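Local atomic coordinates of histidine acid phosphatase (Hafnia alvei, PDB entry 4ARU), a protein that belongs to branch 2 of the histidine phosphatase superfamily, whose members share an alpha/beta fold built round a mixed central sheet. Residues Leu59-Gln70 with Leu368-Ser376; Arg340-Ser351 with Gly391-Ser399. All blocks are in the same frame, centred on the assembly; numbering follows the deposited sequence.

Overall arrangement
Interaction 1 packs the last turns of helix 51-70 against the loop that leads into strand 375-378. Interaction 2 joins the hairpin of strands 335-342 and 348-356 to strand 393-394 and the start of helix 395-405. Their centres lie 23 Å apart, and their nearest atoms are about 7 Å apart without touching. Both reach the same mixed sheet, where strand 348-356 pairs antiparallel with 375-378 and with 393-394. The segments alternate along the chain, in the order 59-70, 340-351, 368-376, 391-399. The C-terminal part of the chain thus adds two short strands beside 348-356 and packs on a helix from the N-terminal part.

Interaction 1: residues Leu59-Gln70 with Leu368-Ser376; sequences LMGGFYRERFQQ and LTLQHPAGS
E66 OE1 takes the backbone N-H of L370 at 2.9 Å in a nearly straight bond, 167° at the hydrogen. The N-H comes from above the carboxylate plane. OE1 also accepts from a water that in turn takes the N-H of Q371. E66 OE2 lies 3.5 Å from T369 CB. E66 OE2 and L368 O are each 2.8 Å from a second water, but it has too many acceptors nearby for the bridge to be certain. In the loop, T369 OG1 accepts the N-H of H372, an ST motif. In this alpha/beta fold the loop before strand 375-378 packs on one side of helix 51-70, while Y64 and F68 of that helix touch strands 9-18 and 335-342. One turn before E66, F63 forms the apolar centre. Its CG is anti to the backbone N (chi1 177°), which sends the ring into the loop. A374 CB sits over a face of the F63 ring, 4.0 Å from its centroid, as a CH-pi contact. At the edge, T369 O lies in the ring plane, 3.7 Å from F63 CE1, and P373 CB comes obliquely to the same CE1. L370 CD1 meets the amide of Q70, 3.2 Å from its OE1.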
loop_
_atom_site.group_PDB
_atom_site.type_symbol
_atom_site.label_atom_id
_atom_site.label_comp_id
_atom_site.label_asym_id
_atom_site.label_seq_id
_atom_site.Cartn_x
_atom_site.Cartn_y
_atom_site.Cartn_z
ATOM N N LEU A 59 -0.430 -15.170 -8.168
ATOM C CA LEU A 59 -1.405 -14.939 -9.258
ATOM C C LEU A 59 -1.123 -13.542 -9.867
ATOM O O LEU A 59 -1.148 -13.375 -11.105
ATOM C CB LEU A 59 -2.872 -15.065 -8.774
ATOM C CG LEU A 59 -3.285 -16.450 -8.348
ATOM C CD1 LEU A 59 -4.740 -16.410 -7.849
ATOM C CD2 LEU A 59 -3.142 -17.484 -9.456
ATOM N N MET A 60 -0.875 -12.544 -9.042
ATOM C CA MET A 60 -0.456 -11.219 -9.526
ATOM C C MET A 60 0.836 -11.290 -10.338
ATOM O O MET A 60 0.930 -10.668 -11.399
ATOM C CB MET A 60 -0.319 -10.202 -8.393
ATOM C CG MET A 60 -1.648 -9.816 -7.778
ATOM S SD MET A 60 -2.588 -8.677 -8.814
ATOM C CE MET A 60 -1.755 -7.112 -8.536
ATOM N N GLY A 61 1.823 -12.046 -9.853
ATOM C CA GLY A 61 3.073 -12.238 -10.616
ATOM C C GLY A 61 2.795 -12.761 -12.012
ATOM O O GLY A 61 3.399 -12.297 -12.978
ATOM N N GLY A 62 1.927 -13.755 -12.120
ATOM C CA GLY A 62 1.511 -14.324 -13.421
ATOM C C GLY A 62 0.852 -13.275 -14.293
ATOM O O GLY A 62 1.056 -13.276 -15.501
ATOM N N PHE A 63 0.047 -12.415 -13.702
ATOM C CA PHE A 63 -0.595 -11.350 -14.477
ATOM C C PHE A 63 0.456 -10.373 -14.997
ATOM O O PHE A 63 0.454 -10.004 -16.185
ATOM C CB PHE A 63 -1.619 -10.609 -13.625
ATOM C CG PHE A 63 -2.246 -9.448 -14.361
ATOM C CD1 PHE A 63 -3.132 -9.686 -15.411
ATOM C CD2 PHE A 63 -1.863 -8.146 -14.079
ATOM C CE1 PHE A 63 -3.690 -8.617 -16.129
ATOM C CE2 PHE A 63 -2.401 -7.084 -14.791
ATOM C CZ PHE A 63 -3.314 -7.338 -15.817
ATOM N N TYR A 64 1.362 -9.970 -14.123
ATOM C CA TYR A 64 2.451 -9.092 -14.517
ATOM C C TYR A 64 3.282 -9.701 -15.641
ATOM O O TYR A 64 3.663 -9.007 -16.598
ATOM C CB TYR A 64 3.379 -8.750 -13.338
ATOM C CG TYR A 64 2.833 -7.844 -12.271
ATOM C CD1 TYR A 64 2.331 -6.586 -12.557
ATOM C CD2 TYR A 64 2.853 -8.252 -10.942
ATOM C CE1 TYR A 64 1.829 -5.785 -11.512
ATOM C CE2 TYR A 64 2.376 -7.445 -9.919
ATOM C CZ TYR A 64 1.842 -6.250 -10.216
ATOM O OH TYR A 64 1.401 -5.505 -9.091
ATOM N N ARG A 65 3.536 -11.001 -15.559
ATOM C CA ARG A 65 4.244 -11.692 -16.645
ATOM C C ARG A 65 3.522 -11.514 -17.972
ATOM O O ARG A 65 4.138 -11.121 -18.972
ATOM C CB ARG A 65 4.472 -13.184 -16.332
ATOM C CG ARG A 65 5.174 -13.963 -17.440
ATOM C CD ARG A 65 6.474 -13.258 -17.828
ATOM N NE ARG A 65 7.277 -13.943 -18.851
ATOM C CZ ARG A 65 8.101 -14.973 -18.619
ATOM N NH1 ARG A 65 8.267 -15.476 -17.398
ATOM N NH2 ARG A 65 8.779 -15.508 -19.629
ATOM N N GLU A 66 2.208 -11.756 -17.994
ATOM C CA GLU A 66 1.460 -11.664 -19.237
ATOM C C GLU A 66 1.466 -10.221 -19.739
ATOM O O GLU A 66 1.620 -10.028 -20.950
ATOM C CB GLU A 66 0.021 -12.119 -19.064
ATOM C CG GLU A 66 -0.183 -13.598 -18.853
ATOM C CD GLU A 66 -1.600 -14.097 -19.186
ATOM O OE1 GLU A 66 -2.329 -13.499 -20.003
ATOM O OE2 GLU A 66 -1.975 -15.153 -18.636
ATOM N N ARG A 67 1.302 -9.237 -18.850
ATOM C CA ARG A 67 1.204 -7.834 -19.263
ATOM C C ARG A 67 2.558 -7.410 -19.829
ATOM O O ARG A 67 2.644 -6.821 -20.919
ATOM C CB ARG A 67 0.843 -6.969 -18.053
ATOM C CG ARG A 67 0.875 -5.451 -18.263
ATOM C CD ARG A 67 0.454 -4.824 -16.934
ATOM N NE ARG A 67 0.576 -3.365 -16.812
ATOM C CZ ARG A 67 -0.410 -2.525 -16.449
ATOM N NH1 ARG A 67 -1.655 -2.952 -16.166
ATOM N NH2 ARG A 67 -0.139 -1.224 -16.357
ATOM N N PHE A 68 3.635 -7.720 -19.129
ATOM C CA PHE A 68 4.927 -7.216 -19.572
ATOM C C PHE A 68 5.468 -7.958 -20.798
ATOM O O PHE A 68 6.210 -7.379 -21.602
ATOM C CB PHE A 68 5.931 -7.190 -18.421
ATOM C CG PHE A 68 5.487 -6.311 -17.252
ATOM C CD1 PHE A 68 4.875 -5.085 -17.459
ATOM C CD2 PHE A 68 5.657 -6.740 -15.944
ATOM C CE1 PHE A 68 4.449 -4.279 -16.370
ATOM C CE2 PHE A 68 5.241 -5.956 -14.876
ATOM C CZ PHE A 68 4.615 -4.751 -15.091
ATOM N N GLN A 69 5.130 -9.235 -20.974
ATOM C CA GLN A 69 5.446 -9.957 -22.202
ATOM C C GLN A 69 4.762 -9.335 -23.378
ATOM O O GLN A 69 5.329 -9.192 -24.450
ATOM C CB GLN A 69 4.948 -11.389 -22.133
ATOM C CG GLN A 69 5.908 -12.275 -21.414
ATOM C CD GLN A 69 5.305 -13.630 -21.109
ATOM O OE1 GLN A 69 4.105 -13.780 -20.940
ATOM N NE2 GLN A 69 6.136 -14.608 -21.049
ATOM N N GLN A 70 3.496 -8.990 -23.197
ATOM C CA GLN A 70 2.738 -8.412 -24.302
ATOM C C GLN A 70 3.355 -7.077 -24.746
ATOM O O GLN A 70 3.322 -6.752 -25.931
ATOM C CB GLN A 70 1.280 -8.221 -23.866
ATOM C CG GLN A 70 0.383 -7.589 -24.946
ATOM C CD GLN A 70 -1.004 -7.246 -24.405
ATOM O OE1 GLN A 70 -1.160 -6.607 -23.357
ATOM N NE2 GLN A 70 -2.023 -7.677 -25.132
ATOM N N LEU A 368 -5.626 -14.638 -12.952
ATOM C CA LEU A 368 -5.518 -13.327 -13.539
ATOM C C LEU A 368 -4.754 -13.448 -14.852
ATOM O O LEU A 368 -3.601 -13.885 -14.852
ATOM C CB LEU A 368 -4.788 -12.406 -12.607
ATOM C CG LEU A 368 -5.328 -12.252 -11.203
ATOM C CD1 LEU A 368 -4.356 -11.404 -10.402
ATOM C CD2 LEU A 368 -6.721 -11.616 -11.163
ATOM N N THR A 369 -5.382 -13.064 -15.950
ATOM C CA THR A 369 -4.786 -13.219 -17.276
ATOM C C THR A 369 -5.116 -11.950 -18.067
ATOM O O THR A 369 -5.893 -11.137 -17.627
ATOM C CB THR A 369 -5.386 -14.438 -18.000
ATOM O OG1 THR A 369 -6.767 -14.174 -18.277
ATOM C CG2 THR A 369 -5.229 -15.764 -17.244
ATOM N N LEU A 370 -4.563 -11.779 -19.273
ATOM C CA LEU A 370 -4.969 -10.614 -20.069
ATOM C C LEU A 370 -6.450 -10.647 -20.414
ATOM O O LEU A 370 -7.087 -9.584 -20.487
ATOM C CB LEU A 370 -4.078 -10.446 -21.311
ATOM C CG LEU A 370 -2.632 -9.965 -20.976
ATOM C CD1 LEU A 370 -2.014 -9.550 -22.291
ATOM C CD2 LEU A 370 -2.582 -8.856 -19.974
ATOM N N GLN A 371 -6.989 -11.844 -20.593
ATOM C CA GLN A 371 -8.426 -12.036 -20.918
ATOM C C GLN A 371 -9.288 -11.787 -19.692
ATOM O O GLN A 371 -10.402 -11.318 -19.850
ATOM C CB GLN A 371 -8.735 -13.432 -21.504
ATOM C CG GLN A 371 -8.122 -13.739 -22.875
ATOM C CD GLN A 371 -8.838 -13.066 -24.053
ATOM O OE1 GLN A 371 -9.286 -11.907 -23.959
ATOM N NE2 GLN A 371 -8.934 -13.788 -25.182
ATOM N N HIS A 372 -8.747 -12.063 -18.500
ATOM C CA HIS A 372 -9.461 -11.917 -17.225
ATOM C C HIS A 372 -8.568 -11.193 -16.254
ATOM O O HIS A 372 -7.981 -11.813 -15.367
ATOM C CB HIS A 372 -9.954 -13.277 -16.706
ATOM C CG HIS A 372 -10.942 -13.902 -17.614
ATOM N ND1 HIS A 372 -10.615 -14.825 -18.580
ATOM C CD2 HIS A 372 -12.253 -13.619 -17.801
ATOM C CE1 HIS A 372 -11.685 -15.129 -19.280
ATOM N NE2 HIS A 372 -12.693 -14.403 -18.820
ATOM N N PRO A 373 -8.425 -9.876 -16.430
ATOM C CA PRO A 373 -7.309 -9.203 -15.851
ATOM C C PRO A 373 -7.497 -8.768 -14.389
ATOM O O PRO A 373 -8.614 -8.624 -13.910
ATOM C CB PRO A 373 -7.154 -7.948 -16.761
ATOM C CG PRO A 373 -8.522 -7.694 -17.276
ATOM C CD PRO A 373 -9.108 -9.055 -17.464
ATOM N N ALA A 374 -6.384 -8.488 -13.721
ATOM C CA ALA A 374 -6.419 -7.696 -12.469
ATOM C C ALA A 374 -7.073 -6.350 -12.751
ATOM O O ALA A 374 -7.090 -5.855 -13.885
ATOM C CB ALA A 374 -5.031 -7.510 -11.940
ATOM N N GLY A 375 -7.581 -5.728 -11.705
ATOM C CA GLY A 375 -8.022 -4.348 -11.784
ATOM C C GLY A 375 -6.843 -3.444 -12.016
ATOM O O GLY A 375 -5.697 -3.718 -11.627
ATOM N N SER A 376 -7.107 -2.328 -12.692
ATOM C CA SER A 376 -6.062 -1.334 -12.924
ATOM C C SER A 376 -6.734 0.019 -13.076
ATOM O O SER A 376 -7.699 0.136 -13.811
ATOM C CB SER A 376 -5.203 -1.686 -14.154
ATOM O OG SER A 376 -4.123 -0.780 -14.386
HETATM O O HOH W 1 -2.586 -15.215 -12.585
HETATM O O HOH W 2 -5.041 -14.064 -21.518
HETATM O O HOH W 3 -1.545 -15.494 -15.847
#

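Interaction 2: residues Arg340-Ser351 with Gly391-Ser399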
loop_
_atom_site.group_PDB
_atom_site.type_symbol
_atom_site.label_atom_id
_atom_site.label_comp_id
_atom_site.label_asym_id
_atom_site.label_seq_id
_atom_site.Cartn_x
_atom_site.Cartn_y
_atom_site.Cartn_z
ATOM N N ARG A 340 8.074 3.504 -17.411
ATOM C CA ARG A 340 8.871 4.415 -18.229
ATOM C C ARG A 340 8.669 4.048 -19.668
ATOM O O ARG A 340 9.095 2.987 -20.108
ATOM C CB ARG A 340 10.383 4.356 -17.888
ATOM C CG ARG A 340 11.264 5.148 -18.824
ATOM C CD ARG A 340 12.733 4.751 -18.714
ATOM N NE ARG A 340 13.543 5.301 -19.752
ATOM C CZ ARG A 340 14.171 6.498 -19.743
ATOM N NH1 ARG A 340 14.193 7.276 -18.677
ATOM N NH2 ARG A 340 14.845 6.896 -20.803
ATOM N N TRP A 341 7.997 4.944 -20.402
ATOM C CA TRP A 341 7.696 4.775 -21.817
ATOM C C TRP A 341 8.526 5.767 -22.597
ATOM O O TRP A 341 8.792 6.871 -22.108
ATOM C CB TRP A 341 6.224 5.100 -22.064
ATOM C CG TRP A 341 5.303 4.089 -21.566
ATOM C CD1 TRP A 341 4.709 4.000 -20.327
ATOM C CD2 TRP A 341 4.823 2.960 -22.317
ATOM N NE1 TRP A 341 3.893 2.895 -20.279
ATOM C CE2 TRP A 341 3.956 2.240 -21.475
ATOM C CE3 TRP A 341 5.045 2.499 -23.624
ATOM C CZ2 TRP A 341 3.335 1.065 -21.892
ATOM C CZ3 TRP A 341 4.420 1.331 -24.031
ATOM C CH2 TRP A 341 3.572 0.641 -23.163
ATOM N N VAL A 342 8.919 5.421 -23.811
ATOM C CA VAL A 342 9.527 6.438 -24.717
ATOM C C VAL A 342 8.772 6.391 -25.994
ATOM O O VAL A 342 8.323 5.344 -26.416
ATOM C CB VAL A 342 11.029 6.322 -25.131
ATOM C CG1 VAL A 342 11.945 6.533 -23.949
ATOM C CG2 VAL A 342 11.328 5.038 -25.912
ATOM N N ASP A 343 8.542 7.553 -26.575
ATOM C CA ASP A 343 7.899 7.622 -27.907
ATOM C C ASP A 343 8.916 7.406 -28.996
ATOM O O ASP A 343 10.099 7.241 -28.731
ATOM C CB ASP A 343 7.064 8.904 -28.063
ATOM C CG ASP A 343 7.884 10.170 -28.071
ATOM O OD1 ASP A 343 9.103 10.180 -28.329
ATOM O OD2 ASP A 343 7.224 11.243 -27.858
ATOM N N ASN A 344 8.473 7.436 -30.248
ATOM C CA ASN A 344 9.387 7.193 -31.329
ATOM C C ASN A 344 10.366 8.319 -31.628
ATOM O O ASN A 344 11.212 8.178 -32.509
ATOM C CB ASN A 344 8.635 6.729 -32.566
ATOM C CG ASN A 344 7.799 7.824 -33.200
ATOM O OD1 ASN A 344 7.935 9.005 -32.882
ATOM N ND2 ASN A 344 6.965 7.426 -34.120
ATOM N N ALA A 345 10.263 9.440 -30.915
ATOM C CA ALA A 345 11.291 10.466 -30.963
ATOM C C ALA A 345 12.223 10.369 -29.776
ATOM O O ALA A 345 13.066 11.228 -29.578
ATOM C CB ALA A 345 10.639 11.851 -31.009
ATOM N N GLY A 346 12.066 9.327 -28.992
ATOM C CA GLY A 346 12.915 9.065 -27.834
ATOM C C GLY A 346 12.631 9.908 -26.596
ATOM O O GLY A 346 13.387 9.862 -25.616
ATOM N N LYS A 347 11.501 10.594 -26.562
ATOM C CA LYS A 347 11.113 11.314 -25.350
ATOM C C LYS A 347 10.576 10.354 -24.276
ATOM O O LYS A 347 9.653 9.598 -24.532
ATOM C CB LYS A 347 10.044 12.368 -25.708
ATOM C CG LYS A 347 9.446 13.103 -24.496
ATOM C CD LYS A 347 8.583 14.289 -24.917
ATOM C CE LYS A 347 8.309 15.241 -23.752
ATOM N NZ LYS A 347 9.498 15.494 -22.893
ATOM N N PRO A 348 11.083 10.438 -23.014
ATOM C CA PRO A 348 10.593 9.578 -21.951
ATOM C C PRO A 348 9.448 10.183 -21.164
ATOM O O PRO A 348 9.422 11.410 -20.941
ATOM C CB PRO A 348 11.838 9.333 -21.049
ATOM C CG PRO A 348 12.738 10.430 -21.383
ATOM C CD PRO A 348 12.358 11.089 -22.683
ATOM N N TYR A 349 8.533 9.316 -20.807
ATOM C CA TYR A 349 7.391 9.636 -19.985
ATOM C C TYR A 349 7.248 8.606 -18.892
ATOM O O TYR A 349 7.743 7.469 -18.993
ATOM C CB TYR A 349 6.098 9.557 -20.798
ATOM C CG TYR A 349 6.033 10.313 -22.077
ATOM C CD1 TYR A 349 6.524 9.759 -23.271
ATOM C CD2 TYR A 349 5.444 11.591 -22.149
ATOM C CE1 TYR A 349 6.428 10.428 -24.462
ATOM C CE2 TYR A 349 5.328 12.261 -23.367
ATOM C CZ TYR A 349 5.857 11.685 -24.515
ATOM O OH TYR A 349 5.746 12.304 -25.738
ATOM N N VAL A 350 6.521 8.989 -17.857
ATOM C CA VAL A 350 6.115 8.084 -16.789
ATOM C C VAL A 350 4.604 7.979 -16.790
ATOM O O VAL A 350 3.904 9.021 -16.867
ATOM C CB VAL A 350 6.574 8.589 -15.383
ATOM C CG1 VAL A 350 6.111 7.639 -14.257
ATOM C CG2 VAL A 350 8.077 8.859 -15.321
ATOM N N SER A 351 4.080 6.770 -16.770
ATOM C CA SER A 351 2.679 6.483 -16.481
ATOM C C SER A 351 2.594 5.813 -15.102
ATOM O O SER A 351 3.522 5.089 -14.712
ATOM C CB SER A 351 2.132 5.521 -17.535
ATOM O OG SER A 351 0.720 5.459 -17.506
ATOM N N GLY A 391 -2.493 9.795 -20.139
ATOM C CA GLY A 391 -1.893 9.474 -18.862
ATOM C C GLY A 391 -0.402 9.564 -18.713
ATOM O O GLY A 391 0.129 9.265 -17.670
ATOM N N TYR A 392 0.273 10.009 -19.766
ATOM C CA TYR A 392 1.738 10.047 -19.784
ATOM C C TYR A 392 2.274 11.381 -19.282
ATOM O O TYR A 392 1.964 12.436 -19.843
ATOM C CB TYR A 392 2.287 9.759 -21.213
ATOM C CG TYR A 392 1.835 8.403 -21.721
ATOM C CD1 TYR A 392 2.493 7.243 -21.339
ATOM C CD2 TYR A 392 0.772 8.285 -22.551
ATOM C CE1 TYR A 392 2.077 6.007 -21.783
ATOM C CE2 TYR A 392 0.368 7.039 -23.035
ATOM C CZ TYR A 392 1.030 5.917 -22.603
ATOM O OH TYR A 392 0.556 4.688 -23.057
ATOM N N CYS A 393 3.089 11.332 -18.237
ATOM C CA CYS A 393 3.716 12.499 -17.665
ATOM C C CYS A 393 5.145 12.587 -18.190
ATOM O O CYS A 393 5.909 11.672 -17.933
ATOM C CB CYS A 393 3.742 12.331 -16.133
ATOM S SG CYS A 393 4.518 13.704 -15.249
ATOM N N PRO A 394 5.556 13.665 -18.866
ATOM C CA PRO A 394 6.970 13.761 -19.278
ATOM C C PRO A 394 7.926 13.498 -18.107
ATOM O O PRO A 394 7.707 13.994 -17.014
ATOM C CB PRO A 394 7.155 15.198 -19.742
ATOM C CG PRO A 394 5.812 15.731 -19.986
ATOM C CD PRO A 394 4.835 14.936 -19.169
ATOM N N LEU A 395 8.921 12.643 -18.306
ATOM C CA LEU A 395 9.837 12.309 -17.221
ATOM C C LEU A 395 10.500 13.577 -16.668
ATOM O O LEU A 395 10.685 13.693 -15.453
ATOM C CB LEU A 395 10.924 11.337 -17.700
ATOM C CG LEU A 395 11.996 11.015 -16.647
ATOM C CD1 LEU A 395 11.384 10.352 -15.436
ATOM C CD2 LEU A 395 13.065 10.139 -17.253
ATOM N N SER A 396 10.832 14.528 -17.536
ATOM C CA SER A 396 11.482 15.757 -17.103
ATOM C C SER A 396 10.571 16.501 -16.125
ATOM O O SER A 396 11.035 17.064 -15.130
ATOM C CB SER A 396 11.833 16.588 -18.325
ATOM O OG SER A 396 10.730 16.773 -19.226
ATOM N N THR A 397 9.269 16.469 -16.341
ATOM C CA THR A 397 8.348 17.070 -15.391
ATOM C C THR A 397 8.217 16.227 -14.123
ATOM O O THR A 397 8.232 16.750 -12.999
ATOM C CB THR A 397 6.952 17.307 -16.028
ATOM O OG1 THR A 397 7.120 18.121 -17.162
ATOM C CG2 THR A 397 5.995 17.925 -14.986
ATOM N N PHE A 398 8.055 14.917 -14.266
ATOM C CA PHE A 398 7.949 14.001 -13.127
ATOM C C PHE A 398 9.139 14.223 -12.196
ATOM O O PHE A 398 8.947 14.328 -10.960
ATOM C CB PHE A 398 7.935 12.565 -13.631
ATOM C CG PHE A 398 7.780 11.539 -12.537
ATOM C CD1 PHE A 398 6.513 11.203 -12.056
ATOM C CD2 PHE A 398 8.878 10.879 -12.012
ATOM C CE1 PHE A 398 6.348 10.290 -11.058
ATOM C CE2 PHE A 398 8.726 9.981 -10.993
ATOM C CZ PHE A 398 7.470 9.653 -10.539
ATOM N N SER A 399 10.341 14.300 -12.748
ATOM C CA SER A 399 11.557 14.524 -11.957
ATOM C C SER A 399 11.484 15.783 -11.140
ATOM O O SER A 399 11.898 15.823 -9.998
ATOM C CB SER A 399 12.773 14.593 -12.853
ATOM O OG SER A 399 12.960 13.337 -13.494
HETATM O O HOH W 4 10.958 13.757 -20.480
HETATM O O HOH W 5 -0.496 7.765 -15.379
#
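Strand 348-351 runs antiparallel to 393-394, with V350 and C393 a hydrogen-bonded pair and Y349 and P394 a non-hydrogen-bonded one. V350 N gives to C393 O and C393 N to V350 O, both at 2.8 Å. The pairing runs on into the helix: L395 N reaches P348 O at 3.0 Å, almost straight (176°) but from above the carbonyl plane. P394 is the N-cap residue. V350 CG2 touches L395 CD1 at 3.6 Å and lies over a face of the F398 ring, 4.2 Å from the centroid. With CG1 anti to the backbone N (chi1 179°), CG2 is the branch that faces the helix. C393 SG, on the same sheet face, is disulfide-bonded to C384, which belongs to the potassium site. Next to C393, Y392 turns an edge to the face of W341. Their planes stand at 80°, and Y392 CE1 is 3.6 Å from W341 CD1. Y392 CB packs 3.8 Å from Y349 CD2. Within the hairpin, Y349 OH donates to D343 OD2. D343 OD1 accepts A345 N, an Asx turn, and K347 N from the opposite face. Backbone bonds thus set the register of strand 393-394, while apolar and aromatic contacts pack its side chains.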